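Local structure of Rod shape-determining protein (MreC) (Helicobacter pylori, 5LP5) at residues L149-R154 with I170-K175. The protein takes part in rod-shape determination, forming a complex with penicillin-binding protein 2 of the cell wall synthesis machinery. Numbering follows the deposited sequence.
Sequences LNAHKR and IGTNFK
Thr172 lays its branched side chain against Ala151, and the small area buried between 149-154 and 170-175 belongs mostly to this pair. Thr172 CG2 sits 3.5 Å from Ala151 O. Thr172 OG1 lies 3.6 Å from Ala151 CB, again a van der Waals contact. With OG1 anti to the backbone N (chi1 -172°), CG2 falls between that N and the carbonyl carbon of Thr172, which sets it against Ala151 O. The hydroxyl is hydrogen-bonded to Glu177 O, across the turn that follows Thr172, so threonine can offer carbon to the neighbouring loop and a polar group to its own hairpin. Ala151 is the third residue of a type II turn, closed by a 2.9 Å hydrogen bond from His152 N to Leu149 O; its positive phi, 87°, is one glycine adopts more readily, but a lone methyl fits here and also touches Leu232. The turn leaves the first of two six-stranded antiparallel beta barrels, and Thr172 belongs to the hairpin of strands 166-172 and 178-183 in the second, so the contact spans the junction between them. Beside it, buried Asn150 pairs OD1 with Tyr157 OH in a hydrogen bond, while ND2 is hydrogen-bonded to Ala134 O and Phe231 O.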
# COMPACT_ATOMS: atom_id res chain seq x y z
N LEU C 149 -26.46 7.79 -18.09
CA LEU C 149 -26.11 9.06 -17.46
C LEU C 149 -25.43 8.87 -16.11
O LEU C 149 -25.34 7.76 -15.60
CB LEU C 149 -27.36 9.92 -17.31
CG LEU C 149 -28.14 10.16 -18.61
CD1 LEU C 149 -29.39 10.98 -18.35
CD2 LEU C 149 -27.29 10.83 -19.68
N ASN C 150 -24.95 9.97 -15.54
CA ASN C 150 -24.27 9.95 -14.25
C ASN C 150 -25.16 9.23 -13.23
O ASN C 150 -26.36 9.49 -13.10
CB ASN C 150 -23.97 11.36 -13.70
CG ASN C 150 -22.73 12.00 -14.29
OD1 ASN C 150 -21.77 11.32 -14.67
ND2 ASN C 150 -22.73 13.34 -14.34
N ALA C 151 -24.57 8.27 -12.53
CA ALA C 151 -25.27 7.51 -11.49
C ALA C 151 -26.01 6.30 -11.99
O ALA C 151 -26.50 5.53 -11.17
CB ALA C 151 -26.20 8.39 -10.65
N HIS C 152 -26.03 6.06 -13.31
CA HIS C 152 -26.47 4.74 -13.82
C HIS C 152 -25.44 3.66 -13.47
O HIS C 152 -24.25 3.92 -13.43
CB HIS C 152 -26.72 4.80 -15.35
CG HIS C 152 -27.36 3.56 -15.92
ND1 HIS C 152 -28.46 2.95 -15.34
CD2 HIS C 152 -27.06 2.81 -17.00
CE1 HIS C 152 -28.81 1.90 -16.06
NE2 HIS C 152 -27.96 1.79 -17.06
N LYS C 153 -25.91 2.45 -13.23
CA LYS C 153 -25.06 1.28 -12.98
C LYS C 153 -23.88 1.12 -13.98
O LYS C 153 -22.81 0.66 -13.62
CB LYS C 153 -25.95 0.01 -13.02
CG LYS C 153 -25.35 -1.30 -12.53
CD LYS C 153 -26.36 -2.44 -12.65
CE LYS C 153 -25.68 -3.79 -12.39
NZ LYS C 153 -26.64 -4.89 -12.08
N ARG C 154 -24.12 1.49 -15.23
CA ARG C 154 -23.15 1.27 -16.31
C ARG C 154 -22.28 2.48 -16.62
O ARG C 154 -21.36 2.40 -17.44
CB ARG C 154 -23.92 0.93 -17.59
CG ARG C 154 -24.69 -0.38 -17.52
CD ARG C 154 -25.25 -0.80 -18.85
NE ARG C 154 -24.22 -0.83 -19.90
CZ ARG C 154 -24.46 -1.09 -21.18
NH1 ARG C 154 -25.69 -1.36 -21.57
NH2 ARG C 154 -23.47 -1.07 -22.06
N ILE C 170 -15.27 7.15 -11.72
CA ILE C 170 -16.61 7.57 -11.38
C ILE C 170 -17.46 6.33 -11.18
O ILE C 170 -17.46 5.41 -11.97
CB ILE C 170 -17.21 8.49 -12.47
CG1 ILE C 170 -16.68 9.92 -12.37
CG2 ILE C 170 -18.73 8.48 -12.45
CD1 ILE C 170 -17.26 10.76 -11.25
N GLY C 171 -18.19 6.32 -10.08
CA GLY C 171 -19.24 5.37 -9.87
C GLY C 171 -20.39 6.09 -9.19
O GLY C 171 -20.63 7.28 -9.41
N THR C 172 -21.10 5.35 -8.35
CA THR C 172 -22.27 5.85 -7.68
C THR C 172 -22.50 5.00 -6.45
O THR C 172 -21.72 4.09 -6.19
CB THR C 172 -23.51 5.85 -8.61
OG1 THR C 172 -24.61 6.52 -7.98
CG2 THR C 172 -23.89 4.44 -9.04
N ASN C 173 -23.53 5.29 -5.68
CA ASN C 173 -23.79 4.56 -4.44
C ASN C 173 -25.30 4.33 -4.28
O ASN C 173 -26.09 4.58 -5.21
CB ASN C 173 -23.20 5.30 -3.25
CG ASN C 173 -23.79 6.69 -3.06
OD1 ASN C 173 -24.85 7.01 -3.62
ND2 ASN C 173 -23.09 7.54 -2.29
N PHE C 174 -25.71 3.84 -3.11
CA PHE C 174 -27.12 3.46 -2.93
C PHE C 174 -28.08 4.64 -2.88
O PHE C 174 -29.28 4.47 -3.09
CB PHE C 174 -27.27 2.50 -1.74
CG PHE C 174 -26.74 1.11 -2.02
CD1 PHE C 174 -27.54 0.16 -2.68
CD2 PHE C 174 -25.45 0.74 -1.63
CE1 PHE C 174 -27.06 -1.12 -2.93
CE2 PHE C 174 -24.97 -0.54 -1.89
CZ PHE C 174 -25.78 -1.47 -2.53
N LYS C 175 -27.56 5.85 -2.66
CA LYS C 175 -28.38 7.06 -2.67
C LYS C 175 -28.29 7.80 -3.99
O LYS C 175 -28.61 8.99 -4.07
CB LYS C 175 -27.95 8.00 -1.53
CG LYS C 175 -27.74 7.34 -0.19
CD LYS C 175 -27.04 8.26 0.79
CE LYS C 175 -26.84 7.47 2.08
NZ LYS C 175 -26.16 8.24 3.16